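Aspartate-semialdehyde dehydrogenase 2 (Vibrio cholerae, PDB 2R00) catalyses the NADPH-dependent reductive dephosphorylation of L-aspartyl-4-phosphate to L-aspartate-semialdehyde, a step towards lysine, methionine and threonine. Local coordinates at residues N95-R100 and E213-W218; I134-A139 and I152-Y157; V138-I143 and E246-E251; E219-F224 and S228-P233; I271-G276 and G295-D300. All blocks are in the same frame, centred on the assembly; numbering follows the deposited sequence.

Contact 1: N95-R100 and E213-W218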
# COMPACT_ATOMS: atom_id res chain seq x y z
N ASN A 95 -21.59 14.88 -8.59
CA ASN A 95 -20.36 14.10 -8.57
C ASN A 95 -19.14 14.99 -8.73
O ASN A 95 -18.37 14.84 -9.68
CB ASN A 95 -20.40 12.99 -9.63
CG ASN A 95 -19.17 12.10 -9.57
OD1 ASN A 95 -18.88 11.50 -8.54
ND2 ASN A 95 -18.44 12.03 -10.66
N THR A 96 -18.99 15.94 -7.80
CA THR A 96 -17.76 16.73 -7.67
C THR A 96 -17.42 16.86 -6.19
O THR A 96 -18.20 16.45 -5.32
CB THR A 96 -17.86 18.16 -8.32
OG1 THR A 96 -18.56 19.06 -7.44
CG2 THR A 96 -18.60 18.12 -9.65
N SER A 97 -16.27 17.45 -5.89
CA SER A 97 -15.93 17.75 -4.49
C SER A 97 -16.67 18.99 -3.97
O SER A 97 -16.70 19.22 -2.75
CB SER A 97 -14.42 17.95 -4.33
OG SER A 97 -14.00 19.01 -5.17
N HIS A 98 -17.27 19.78 -4.86
CA HIS A 98 -17.73 21.12 -4.44
C HIS A 98 -18.65 21.15 -3.22
O HIS A 98 -18.39 21.92 -2.29
CB HIS A 98 -18.32 21.96 -5.59
CG HIS A 98 -18.66 23.36 -5.16
ND1 HIS A 98 -17.70 24.31 -4.90
CD2 HIS A 98 -19.85 23.94 -4.88
CE1 HIS A 98 -18.28 25.42 -4.47
NE2 HIS A 98 -19.58 25.23 -4.46
N PHE A 99 -19.71 20.33 -3.21
CA PHE A 99 -20.70 20.38 -2.11
C PHE A 99 -20.56 19.31 -1.03
O PHE A 99 -21.39 19.23 -0.12
CB PHE A 99 -22.13 20.31 -2.65
CG PHE A 99 -22.51 21.47 -3.50
CD1 PHE A 99 -22.84 22.69 -2.93
CD2 PHE A 99 -22.57 21.34 -4.89
CE1 PHE A 99 -23.19 23.78 -3.74
CE2 PHE A 99 -22.93 22.41 -5.69
CZ PHE A 99 -23.24 23.63 -5.12
N ARG A 100 -19.51 18.50 -1.12
CA ARG A 100 -19.36 17.36 -0.19
C ARG A 100 -19.24 17.76 1.28
O ARG A 100 -19.60 16.99 2.15
CB ARG A 100 -18.16 16.48 -0.57
CG ARG A 100 -18.24 15.82 -1.94
CD ARG A 100 -17.07 14.88 -2.17
NE ARG A 100 -17.14 14.32 -3.51
CZ ARG A 100 -16.08 14.06 -4.28
NH1 ARG A 100 -14.86 14.31 -3.85
NH2 ARG A 100 -16.27 13.56 -5.50
N GLU A 213 -5.92 14.09 1.55
CA GLU A 213 -5.99 13.16 2.67
C GLU A 213 -6.99 13.65 3.71
O GLU A 213 -7.82 12.88 4.17
CB GLU A 213 -4.61 12.89 3.29
CG GLU A 213 -3.68 12.06 2.39
CD GLU A 213 -2.20 12.13 2.76
OE1 GLU A 213 -1.81 12.87 3.69
OE2 GLU A 213 -1.41 11.41 2.11
N MET A 214 -6.92 14.93 4.07
CA MET A 214 -7.87 15.51 5.02
C MET A 214 -9.30 15.42 4.50
O MET A 214 -10.24 15.21 5.27
CB MET A 214 -7.51 16.97 5.34
CG MET A 214 -6.32 17.13 6.30
SD MET A 214 -6.31 16.00 7.72
CE MET A 214 -7.88 16.28 8.57
N LYS A 215 -9.46 15.57 3.19
CA LYS A 215 -10.80 15.48 2.60
C LYS A 215 -11.42 14.11 2.79
O LYS A 215 -12.61 14.00 3.04
CB LYS A 215 -10.77 15.88 1.12
CG LYS A 215 -10.84 17.39 0.92
CD LYS A 215 -10.31 17.86 -0.41
CE LYS A 215 -10.49 16.83 -1.52
NZ LYS A 215 -11.88 16.73 -2.01
N MET A 216 -10.59 13.07 2.72
CA MET A 216 -11.02 11.70 2.99
C MET A 216 -11.47 11.52 4.44
O MET A 216 -12.49 10.88 4.71
CB MET A 216 -9.91 10.72 2.63
CG MET A 216 -10.30 9.26 2.70
SD MET A 216 -9.26 8.19 1.65
CE MET A 216 -10.39 6.81 1.50
N VAL A 217 -10.73 12.11 5.38
CA VAL A 217 -11.11 12.11 6.78
C VAL A 217 -12.51 12.69 6.94
O VAL A 217 -13.37 12.09 7.56
CB VAL A 217 -10.13 12.94 7.64
CG1 VAL A 217 -10.63 13.01 9.08
CG2 VAL A 217 -8.72 12.38 7.58
N TRP A 218 -12.71 13.87 6.36
CA TRP A 218 -13.96 14.61 6.53
C TRP A 218 -15.13 13.91 5.86
O TRP A 218 -16.23 13.85 6.44
CB TRP A 218 -13.80 16.05 6.02
CG TRP A 218 -12.75 16.84 6.77
CD1 TRP A 218 -12.42 16.72 8.10
CD2 TRP A 218 -11.90 17.87 6.23
NE1 TRP A 218 -11.41 17.61 8.42
CE2 TRP A 218 -11.08 18.33 7.30
CE3 TRP A 218 -11.76 18.45 4.97
CZ2 TRP A 218 -10.13 19.34 7.13
CZ3 TRP A 218 -10.80 19.46 4.80
CH2 TRP A 218 -10.00 19.88 5.87
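Lys215 reaches from helix 211-223 across to Ser97 and Arg100, and its side chain is worth following outward. CB leaves the helix heading for the loop, with CG anti to the carbonyl carbon (chi1 -83°). CG, CD and CE make no close contact with the loop, and bends at chi3 and chi4 place NZ beside Ser97. NZ comes 3.6 Å from Ser97 CB, a contact with the carbon and not with the hydroxyl, and is hydrogen-bonded to Tyr101 OH. Beyond Ser97, NZ lies 4.3 Å from Arg100 NH1, at the edge of the guanidinium and near its plane. That guanidinium is held in several ways: NE bonds to Asn128 O, NH1 has a long, weak ion pair with Glu219, and one face rests on the backbone, with Thr96 C 3.4 Å above the plane. The loop is shaped by an ST turn, in which His98 N donates to Thr96 OG1 (3.0 Å), and by a type I turn from Ser97 to Arg100. The side chain of Arg100 is about 8 Å from that of Cys131, which forms the acyl-thioester intermediate. Two cations from the nucleotide-binding and dimerisation domains are consistent with the predicted phosphate-binding site.

Contact 2: I134-A139 and I152-Y157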
# COMPACT_ATOMS: atom_id res chain seq x y z
N ILE A 134 -16.23 5.98 -1.23
CA ILE A 134 -17.29 5.01 -1.54
C ILE A 134 -16.79 3.57 -1.33
O ILE A 134 -17.36 2.81 -0.55
CB ILE A 134 -17.82 5.19 -2.98
CG1 ILE A 134 -18.46 6.58 -3.15
CG2 ILE A 134 -18.84 4.07 -3.33
CD1 ILE A 134 -18.78 6.94 -4.61
N GLN A 135 -15.70 3.22 -2.02
CA GLN A 135 -15.08 1.89 -1.94
C GLN A 135 -14.88 1.45 -0.49
O GLN A 135 -15.31 0.36 -0.09
CB GLN A 135 -13.69 1.92 -2.57
CG GLN A 135 -13.56 1.56 -4.04
CD GLN A 135 -12.14 1.81 -4.56
OE1 GLN A 135 -11.94 2.69 -5.41
NE2 GLN A 135 -11.15 1.07 -4.03
N MET A 136 -14.21 2.30 0.29
CA MET A 136 -13.84 1.97 1.66
C MET A 136 -15.06 1.81 2.57
O MET A 136 -15.12 0.89 3.39
CB MET A 136 -12.87 3.03 2.23
CG MET A 136 -12.39 2.73 3.66
SD MET A 136 -11.21 3.92 4.33
CE MET A 136 -12.24 5.35 4.63
N LEU A 137 -16.01 2.73 2.43
CA LEU A 137 -17.18 2.76 3.30
C LEU A 137 -18.13 1.58 3.08
O LEU A 137 -18.73 1.07 4.03
CB LEU A 137 -17.92 4.09 3.13
CG LEU A 137 -17.48 5.12 4.17
CD1 LEU A 137 -17.57 6.49 3.63
CD2 LEU A 137 -18.33 5.01 5.42
N VAL A 138 -18.27 1.16 1.82
CA VAL A 138 -19.02 -0.06 1.52
C VAL A 138 -18.38 -1.26 2.24
O VAL A 138 -19.06 -2.01 2.94
CB VAL A 138 -19.14 -0.28 -0.00
CG1 VAL A 138 -19.63 -1.68 -0.31
CG2 VAL A 138 -20.12 0.75 -0.59
N ALA A 139 -17.07 -1.41 2.09
CA ALA A 139 -16.33 -2.51 2.72
C ALA A 139 -16.34 -2.50 4.25
O ALA A 139 -16.39 -3.55 4.86
CB ALA A 139 -14.88 -2.56 2.19
N ILE A 152 -9.27 4.20 11.64
CA ILE A 152 -8.98 3.67 10.30
C ILE A 152 -7.67 4.28 9.81
O ILE A 152 -7.52 5.51 9.77
CB ILE A 152 -10.08 4.02 9.26
CG1 ILE A 152 -11.45 3.45 9.68
CG2 ILE A 152 -9.70 3.49 7.86
CD1 ILE A 152 -12.65 4.16 9.01
N ASN A 153 -6.72 3.42 9.45
CA ASN A 153 -5.55 3.82 8.69
C ASN A 153 -5.66 3.23 7.28
O ASN A 153 -5.82 2.02 7.11
CB ASN A 153 -4.26 3.37 9.39
CG ASN A 153 -3.93 4.24 10.62
OD1 ASN A 153 -4.78 4.43 11.50
ND2 ASN A 153 -2.71 4.76 10.68
N VAL A 154 -5.60 4.10 6.28
CA VAL A 154 -5.87 3.69 4.91
C VAL A 154 -4.86 4.32 3.94
O VAL A 154 -4.56 5.51 4.03
CB VAL A 154 -7.33 4.00 4.49
CG1 VAL A 154 -7.68 5.51 4.62
CG2 VAL A 154 -7.63 3.47 3.07
N THR A 155 -4.37 3.50 3.01
CA THR A 155 -3.53 3.95 1.90
C THR A 155 -4.28 3.73 0.58
O THR A 155 -4.75 2.62 0.32
CB THR A 155 -2.17 3.20 1.88
OG1 THR A 155 -1.49 3.40 3.12
CG2 THR A 155 -1.28 3.73 0.75
N THR A 156 -4.40 4.79 -0.22
CA THR A 156 -5.03 4.70 -1.54
C THR A 156 -3.98 4.83 -2.62
O THR A 156 -2.97 5.51 -2.43
CB THR A 156 -6.13 5.79 -1.78
OG1 THR A 156 -5.52 7.09 -1.89
CG2 THR A 156 -7.17 5.80 -0.67
N TYR A 157 -4.23 4.19 -3.75
CA TYR A 157 -3.27 4.13 -4.83
C TYR A 157 -3.95 4.50 -6.14
O TYR A 157 -4.98 3.92 -6.50
CB TYR A 157 -2.70 2.71 -4.97
CG TYR A 157 -2.10 2.13 -3.71
CD1 TYR A 157 -2.84 1.30 -2.88
CD2 TYR A 157 -0.77 2.38 -3.38
CE1 TYR A 157 -2.29 0.73 -1.73
CE2 TYR A 157 -0.20 1.82 -2.24
CZ TYR A 157 -0.97 1.00 -1.41
OH TYR A 157 -0.42 0.45 -0.27
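Met136 drops from helix 131-147 onto Ile152 and Val154 of strand 149-159 in the alpha+beta dimerisation domain, where this helix covers one face of the mixed sheet. The helix and strand follow one another in the chain, and the contact between them is wholly apolar and buried. Met136 carries the helix side of it alone: with CG anti to the backbone N (chi1 -178°) and chi2 also extended, the side chain runs straight to the sheet before turning at chi3, which leaves CE to pack on Met216 and Thr220 of helix 211-223. Polar bonds lie to the sides. Gln135 OE1 is bonded to His244 ND1, the predicted proton acceptor, and on the other face of the strand Asn153 ND2 bonds to Asp300 of the second subunit. The thioether sulfur makes the touch: Met136 SD is 3.9 Å from Ile152 CG2. The Met136 and Val154 side chains cross at a slant, with Met136 SD almost equally near three of the valine's carbons, 3.8 Å from Val154 CG2 and 3.9 Å from both CB and CG1.

Contact 3: V138-I143 and E246-E251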
# COMPACT_ATOMS: atom_id res chain seq x y z
N VAL A 138 -18.27 1.16 1.82
CA VAL A 138 -19.02 -0.06 1.52
C VAL A 138 -18.38 -1.26 2.24
O VAL A 138 -19.06 -2.01 2.94
CB VAL A 138 -19.14 -0.28 -0.00
CG1 VAL A 138 -19.63 -1.68 -0.31
CG2 VAL A 138 -20.12 0.75 -0.59
N ALA A 139 -17.07 -1.41 2.09
CA ALA A 139 -16.33 -2.51 2.72
C ALA A 139 -16.34 -2.50 4.25
O ALA A 139 -16.39 -3.55 4.86
CB ALA A 139 -14.88 -2.56 2.19
N LEU A 140 -16.29 -1.31 4.85
CA LEU A 140 -16.15 -1.18 6.31
C LEU A 140 -17.45 -1.21 7.10
O LEU A 140 -17.45 -1.58 8.28
CB LEU A 140 -15.39 0.10 6.65
CG LEU A 140 -13.89 0.03 7.00
CD1 LEU A 140 -13.17 -1.07 6.27
CD2 LEU A 140 -13.21 1.37 6.79
N LYS A 141 -18.54 -0.79 6.47
CA LYS A 141 -19.83 -0.68 7.16
C LYS A 141 -20.27 -1.94 7.94
O LYS A 141 -20.67 -1.80 9.10
CB LYS A 141 -20.93 -0.19 6.20
CG LYS A 141 -22.27 0.18 6.87
CD LYS A 141 -22.08 1.10 8.08
CE LYS A 141 -23.41 1.76 8.49
NZ LYS A 141 -24.57 0.83 8.39
N PRO A 142 -20.20 -3.15 7.33
CA PRO A 142 -20.52 -4.36 8.10
C PRO A 142 -19.65 -4.57 9.34
O PRO A 142 -20.14 -5.05 10.36
CB PRO A 142 -20.27 -5.50 7.09
CG PRO A 142 -20.40 -4.84 5.75
CD PRO A 142 -19.84 -3.48 5.93
N ILE A 143 -18.37 -4.22 9.25
CA ILE A 143 -17.47 -4.27 10.41
C ILE A 143 -17.86 -3.21 11.45
O ILE A 143 -17.93 -3.50 12.65
CB ILE A 143 -15.98 -4.11 10.00
CG1 ILE A 143 -15.60 -5.19 8.97
CG2 ILE A 143 -15.08 -4.15 11.24
CD1 ILE A 143 -14.32 -4.89 8.15
N GLU A 246 -7.00 0.33 -2.42
CA GLU A 246 -6.81 0.83 -1.06
C GLU A 246 -6.41 -0.31 -0.15
O GLU A 246 -6.97 -1.39 -0.24
CB GLU A 246 -8.11 1.39 -0.50
CG GLU A 246 -8.76 2.41 -1.37
CD GLU A 246 -10.05 2.86 -0.81
OE1 GLU A 246 -10.77 2.06 -0.18
OE2 GLU A 246 -10.36 4.04 -1.00
N ALA A 247 -5.44 -0.05 0.72
CA ALA A 247 -5.08 -0.97 1.80
C ALA A 247 -5.68 -0.38 3.07
O ALA A 247 -5.46 0.81 3.36
CB ALA A 247 -3.56 -1.06 1.92
N VAL A 248 -6.45 -1.18 3.80
CA VAL A 248 -7.20 -0.66 4.95
C VAL A 248 -6.85 -1.42 6.22
O VAL A 248 -6.93 -2.66 6.27
CB VAL A 248 -8.76 -0.75 4.75
CG1 VAL A 248 -9.49 -0.00 5.88
CG2 VAL A 248 -9.17 -0.20 3.40
N HIS A 249 -6.46 -0.67 7.25
CA HIS A 249 -6.36 -1.22 8.59
C HIS A 249 -7.40 -0.54 9.48
O HIS A 249 -7.48 0.69 9.51
CB HIS A 249 -4.97 -1.03 9.19
CG HIS A 249 -4.88 -1.47 10.62
ND1 HIS A 249 -4.68 -2.78 11.00
CD2 HIS A 249 -5.02 -0.76 11.77
CE1 HIS A 249 -4.66 -2.86 12.32
NE2 HIS A 249 -4.87 -1.65 12.81
N VAL A 250 -8.17 -1.35 10.21
CA VAL A 250 -9.14 -0.83 11.16
C VAL A 250 -8.92 -1.34 12.59
O VAL A 250 -8.67 -2.52 12.82
CB VAL A 250 -10.63 -1.04 10.70
CG1 VAL A 250 -10.86 -0.36 9.36
CG2 VAL A 250 -10.98 -2.50 10.60
N GLU A 251 -8.98 -0.41 13.53
CA GLU A 251 -8.95 -0.71 14.94
C GLU A 251 -10.42 -0.73 15.37
O GLU A 251 -11.10 0.30 15.30
CB GLU A 251 -8.16 0.38 15.66
CG GLU A 251 -7.62 0.01 17.01
CD GLU A 251 -6.64 -1.16 16.98
OE1 GLU A 251 -6.71 -1.96 17.92
OE2 GLU A 251 -5.82 -1.28 16.05
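On the far side of the strand whose Val248 and Val250 meet Leu140, Glu251 OE2 is gripped by two groups, both loosely. His249 NE2 donates to Glu251 OE2 at 3.4 Å, a weak bond, and Arg151 of the second subunit forms a long, weak ion pair with the same oxygen. Glu251 OE1 has weak hydrogen bonds with His303 and Ser305. The imidazole's ND1 is hydrogen-bonded to Asn308 OD1, which probably helps orient the ring. Towards the helix everything is apolar. Alternation along strand 244-252 turns Val248 and Val250 to helix 131-147, the layer that covers this face of the six-stranded mixed sheet of the dimerisation domain. Helix and strand segments run nearly parallel, 19° apart, with their axes 11.0 Å from each other. Leu140 carries most of the helix side of the contact: its CD1 meets Val248 CG1 tip to tip at 3.9 Å. It slides past Val250 in the opposite direction, so that Leu140 CG, CD1 and CD2 are each 3.9 Å from Val250 CG1. The helix kinks at Pro142 and Ile143, and past the kink Ile143 CG2 approaches Val250 CG2 more loosely, at 4.5 Å. Ile152 of the next strand touches both Leu140 and Val250.

Contact 4: E219-F224 and S228-P233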
# COMPACT_ATOMS: atom_id res chain seq x y z
N GLU A 219 -14.91 13.36 4.67
CA GLU A 219 -15.93 12.53 4.01
C GLU A 219 -16.30 11.30 4.84
O GLU A 219 -17.47 11.00 5.00
CB GLU A 219 -15.49 12.13 2.60
CG GLU A 219 -15.41 13.30 1.61
CD GLU A 219 -15.15 12.87 0.17
OE1 GLU A 219 -15.66 11.82 -0.25
OE2 GLU A 219 -14.45 13.62 -0.56
N THR A 220 -15.30 10.59 5.36
CA THR A 220 -15.51 9.36 6.14
C THR A 220 -16.30 9.60 7.43
O THR A 220 -17.25 8.86 7.73
CB THR A 220 -14.14 8.69 6.46
OG1 THR A 220 -13.54 8.29 5.23
CG2 THR A 220 -14.31 7.47 7.35
N GLN A 221 -15.92 10.65 8.16
CA GLN A 221 -16.61 11.04 9.39
C GLN A 221 -18.04 11.50 9.16
O GLN A 221 -18.93 11.22 9.98
CB GLN A 221 -15.81 12.14 10.11
CG GLN A 221 -14.50 11.65 10.71
CD GLN A 221 -13.69 12.77 11.34
OE1 GLN A 221 -13.87 13.95 11.03
NE2 GLN A 221 -12.77 12.40 12.23
N LYS A 222 -18.26 12.23 8.06
CA LYS A 222 -19.60 12.67 7.65
C LYS A 222 -20.51 11.49 7.32
O LYS A 222 -21.64 11.42 7.82
CB LYS A 222 -19.52 13.63 6.45
CG LYS A 222 -20.86 14.24 6.03
CD LYS A 222 -20.66 15.44 5.11
CE LYS A 222 -21.97 16.19 4.84
NZ LYS A 222 -21.72 17.50 4.10
N ILE A 223 -20.04 10.59 6.47
CA ILE A 223 -20.86 9.46 6.03
C ILE A 223 -21.23 8.55 7.20
O ILE A 223 -22.40 8.17 7.35
CB ILE A 223 -20.22 8.69 4.85
CG1 ILE A 223 -20.17 9.60 3.62
CG2 ILE A 223 -21.01 7.41 4.52
CD1 ILE A 223 -19.12 9.21 2.56
N PHE A 224 -20.26 8.24 8.06
CA PHE A 224 -20.52 7.47 9.28
C PHE A 224 -21.32 8.29 10.30
O PHE A 224 -21.87 7.73 11.26
CB PHE A 224 -19.21 7.02 9.95
CG PHE A 224 -18.62 5.73 9.39
CD1 PHE A 224 -19.42 4.62 9.14
CD2 PHE A 224 -17.25 5.62 9.16
CE1 PHE A 224 -18.87 3.42 8.64
CE2 PHE A 224 -16.69 4.43 8.67
CZ PHE A 224 -17.51 3.33 8.41
N SER A 228 -16.11 10.92 16.22
CA SER A 228 -15.15 10.20 17.06
C SER A 228 -14.26 9.20 16.30
O SER A 228 -13.18 8.84 16.78
CB SER A 228 -15.85 9.51 18.25
OG SER A 228 -16.50 8.31 17.86
N ILE A 229 -14.70 8.78 15.12
CA ILE A 229 -13.86 7.89 14.31
C ILE A 229 -12.65 8.65 13.79
O ILE A 229 -12.78 9.65 13.08
CB ILE A 229 -14.58 7.25 13.11
CG1 ILE A 229 -15.91 6.63 13.55
CG2 ILE A 229 -13.71 6.16 12.50
CD1 ILE A 229 -16.67 5.96 12.40
N MET A 230 -11.47 8.17 14.16
CA MET A 230 -10.24 8.73 13.62
C MET A 230 -9.87 8.04 12.31
O MET A 230 -9.98 6.82 12.18
CB MET A 230 -9.12 8.66 14.66
CG MET A 230 -9.38 9.54 15.92
SD MET A 230 -9.44 11.34 15.61
CE MET A 230 -11.22 11.64 15.54
N VAL A 231 -9.46 8.85 11.34
CA VAL A 231 -9.12 8.38 10.01
C VAL A 231 -7.75 8.95 9.64
O VAL A 231 -7.53 10.15 9.72
CB VAL A 231 -10.15 8.84 8.95
CG1 VAL A 231 -9.88 8.17 7.60
CG2 VAL A 231 -11.61 8.56 9.42
N ASN A 232 -6.84 8.07 9.26
CA ASN A 232 -5.47 8.46 8.93
C ASN A 232 -5.10 7.98 7.53
O ASN A 232 -4.60 6.86 7.37
CB ASN A 232 -4.54 7.89 10.00
CG ASN A 232 -4.94 8.33 11.40
OD1 ASN A 232 -4.92 9.51 11.70
ND2 ASN A 232 -5.34 7.38 12.25
N PRO A 233 -5.41 8.79 6.50
CA PRO A 233 -5.14 8.38 5.12
C PRO A 233 -3.76 8.75 4.61
O PRO A 233 -3.17 9.77 5.02
CB PRO A 233 -6.20 9.16 4.31
CG PRO A 233 -7.02 9.94 5.32
CD PRO A 233 -6.10 10.09 6.51
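Ile229 meets the end of helix 211-223 in two ways, with its backbone and with its side chain. Its carbonyl O accepts from Gln221 NE2 at 2.9 Å, a bond almost straight at hydrogen (168°), with the donor nearly along the C=O axis and the oxygen close to the plane of the glutamine amide. Gln221 is extended beyond CG, which takes the amide past the helix surface to this carbonyl. At the other end, Ile229 CD1 sits 3.3 Å from Phe224 CD2 and 3.6 Å from Phe224 CG, approaching the ring obliquely; the two side chains cross at about a right angle, and the fit is tight. Met230 starts off away from the helix, but bends at chi2 and chi3 bring its CE back to within 3.7 Å of Gln221 NE2. Val231 then faces the helix again. Its CG2, anti to the carbonyl carbon, presses on Thr220 CG2 at 3.6 Å, leaving the Thr220 hydroxyl to bond with Met216 O one turn back. Asn232 is turned to the dimer interface, where OD1 accepts from Ile301 N of the second subunit. The strand runs back roughly antiparallel to the helix, their short segments 150° apart and their axes 9.0 Å from each other. Strand 230-238, outermost in the sheet within this chain, lies parallel to strand 149-159, while helix 131-147 flanks helix 211-223, with Phe224 stacked on Tyr144.

Contact 5: I271-G276 and G295-D300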
# COMPACT_ATOMS: atom_id res chain seq x y z
N ILE A 271 -20.49 -6.09 -2.66
CA ILE A 271 -19.13 -6.54 -2.37
C ILE A 271 -18.86 -7.90 -3.01
O ILE A 271 -19.65 -8.82 -2.86
CB ILE A 271 -18.88 -6.66 -0.84
CG1 ILE A 271 -18.95 -5.28 -0.18
CG2 ILE A 271 -17.53 -7.35 -0.56
CD1 ILE A 271 -18.99 -5.29 1.32
N GLU A 272 -17.75 -8.01 -3.73
CA GLU A 272 -17.24 -9.31 -4.11
C GLU A 272 -16.00 -9.64 -3.28
O GLU A 272 -14.97 -8.95 -3.37
CB GLU A 272 -16.93 -9.39 -5.61
CG GLU A 272 -16.35 -10.75 -6.02
CD GLU A 272 -16.56 -11.10 -7.49
OE1 GLU A 272 -17.34 -10.39 -8.16
OE2 GLU A 272 -15.96 -12.08 -7.96
N LEU A 273 -16.11 -10.68 -2.46
CA LEU A 273 -14.98 -11.15 -1.66
C LEU A 273 -14.20 -12.27 -2.35
O LEU A 273 -14.78 -13.27 -2.80
CB LEU A 273 -15.45 -11.63 -0.28
CG LEU A 273 -14.30 -11.99 0.67
CD1 LEU A 273 -13.99 -10.82 1.60
CD2 LEU A 273 -14.64 -13.23 1.46
N PHE A 274 -12.88 -12.09 -2.40
CA PHE A 274 -11.96 -13.08 -2.94
C PHE A 274 -11.20 -13.73 -1.78
O PHE A 274 -10.45 -13.05 -1.06
CB PHE A 274 -10.98 -12.43 -3.92
CG PHE A 274 -11.63 -11.87 -5.14
CD1 PHE A 274 -12.37 -10.68 -5.07
CD2 PHE A 274 -11.49 -12.50 -6.37
CE1 PHE A 274 -12.98 -10.16 -6.21
CE2 PHE A 274 -12.09 -11.99 -7.50
CZ PHE A 274 -12.84 -10.82 -7.42
N ARG A 275 -11.42 -15.02 -1.59
CA ARG A 275 -10.81 -15.76 -0.49
C ARG A 275 -9.46 -16.33 -0.89
O ARG A 275 -8.69 -16.78 -0.04
CB ARG A 275 -11.74 -16.89 -0.01
CG ARG A 275 -12.88 -16.42 0.91
CD ARG A 275 -13.87 -17.56 1.17
NE ARG A 275 -15.01 -17.16 2.00
CZ ARG A 275 -14.99 -17.08 3.33
NH1 ARG A 275 -13.89 -17.37 4.02
NH2 ARG A 275 -16.09 -16.72 3.97
N GLY A 276 -9.16 -16.30 -2.18
CA GLY A 276 -7.91 -16.84 -2.69
C GLY A 276 -8.14 -18.17 -3.38
O GLY A 276 -9.13 -18.87 -3.11
N GLY A 295 -10.25 -8.30 -0.76
CA GLY A 295 -9.36 -9.46 -0.56
C GLY A 295 -8.31 -9.24 0.52
O GLY A 295 -8.30 -8.18 1.16
N ARG A 296 -7.43 -10.23 0.70
CA ARG A 296 -6.35 -10.19 1.69
C ARG A 296 -6.89 -9.82 3.08
O ARG A 296 -6.29 -9.02 3.80
CB ARG A 296 -5.19 -9.26 1.23
CG ARG A 296 -3.87 -9.38 2.02
CD ARG A 296 -2.62 -8.96 1.18
NE ARG A 296 -2.93 -7.91 0.21
CZ ARG A 296 -2.38 -7.76 -0.98
NH1 ARG A 296 -1.44 -8.58 -1.44
NH2 ARG A 296 -2.78 -6.75 -1.73
N VAL A 297 -8.04 -10.40 3.44
CA VAL A 297 -8.71 -10.14 4.73
C VAL A 297 -8.10 -10.96 5.88
O VAL A 297 -8.14 -12.19 5.86
CB VAL A 297 -10.24 -10.39 4.65
CG1 VAL A 297 -10.93 -10.08 6.00
CG2 VAL A 297 -10.88 -9.58 3.51
N ARG A 298 -7.56 -10.27 6.88
CA ARG A 298 -6.83 -10.93 7.97
C ARG A 298 -6.70 -10.05 9.22
O ARG A 298 -6.68 -8.83 9.12
CB ARG A 298 -5.45 -11.41 7.49
CG ARG A 298 -4.48 -10.29 7.04
CD ARG A 298 -3.49 -10.81 6.02
NE ARG A 298 -2.46 -9.83 5.65
CZ ARG A 298 -1.37 -10.15 4.95
NH1 ARG A 298 -1.17 -11.41 4.56
NH2 ARG A 298 -0.47 -9.23 4.63
N ASN A 299 -6.61 -10.68 10.39
CA ASN A 299 -6.39 -9.94 11.62
C ASN A 299 -4.94 -9.52 11.73
O ASN A 299 -4.07 -10.07 11.05
CB ASN A 299 -6.75 -10.78 12.85
CG ASN A 299 -8.25 -10.97 13.03
OD1 ASN A 299 -8.76 -12.07 12.87
ND2 ASN A 299 -8.96 -9.89 13.37
N ASP A 300 -4.68 -8.51 12.56
CA ASP A 300 -3.34 -8.30 13.07
C ASP A 300 -3.04 -9.55 13.90
O ASP A 300 -3.93 -10.08 14.58
CB ASP A 300 -3.26 -7.07 13.98
CG ASP A 300 -3.30 -5.74 13.21
OD1 ASP A 300 -3.05 -5.69 11.98
OD2 ASP A 300 -3.58 -4.72 13.88
O HOH W 1 -7.81 -12.11 -1.39
O HOH W 2 -9.39 -12.58 1.79
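The ring of Phe274 leads away from Gly295 and has a cation-pi contact with Arg284. On the other strand, one face of the Arg298 guanidinium carries Arg296 CG, 3.9 Å above its centre, and Arg298 NH1 is hydrogen-bonded to Gly208 O of the second subunit. Arg296 for its part has a cation-pi contact with Trp310. Between the strands, Phe274 O lies 3.8 Å from Gly295 CA, and two waters do the bonding. Water 1 donates to Phe274 O and accepts from Arg296 N, both at 2.8 Å; water 2 donates to the same oxygen at 3.1 Å and accepts from Val297 N. Strand 271-273 lies parallel to strand 292-300 at the border of the sheet within this chain; here waters bridge the two backbones, and Arg296 has a left-handed conformation (phi 51°). Leu273 and Val297 meet directly, crossing at about a right angle with Leu273 CD1 3.9 Å from Val297 CG2, and both rest on Met262 of helix 258-267.

How the contacts relate
Following the chain, contact 1 opens in the nucleotide-binding domain after strand 91-94 and closes far on, at helix 211-223 of the dimerisation domain. Contact 2 nests inside that loop, joining helix 131-147 to the strand that comes next. Contact 3 starts from the same helix, sharing Val138 and Ala139, but closes only at strand 244-252, so it crosses contact 1. Contact 4 is a short loop after contact 1 closes, nested within contact 3. Contact 5 follows last, at the opposite border of the six-stranded sheet. Contacts 2 to 5 thus span that sheet and its covering helices, while contact 1 ties it to the nucleotide-binding domain; the hydrogen bond of Lys222 NZ to Arg100 O links contacts 1 and 4.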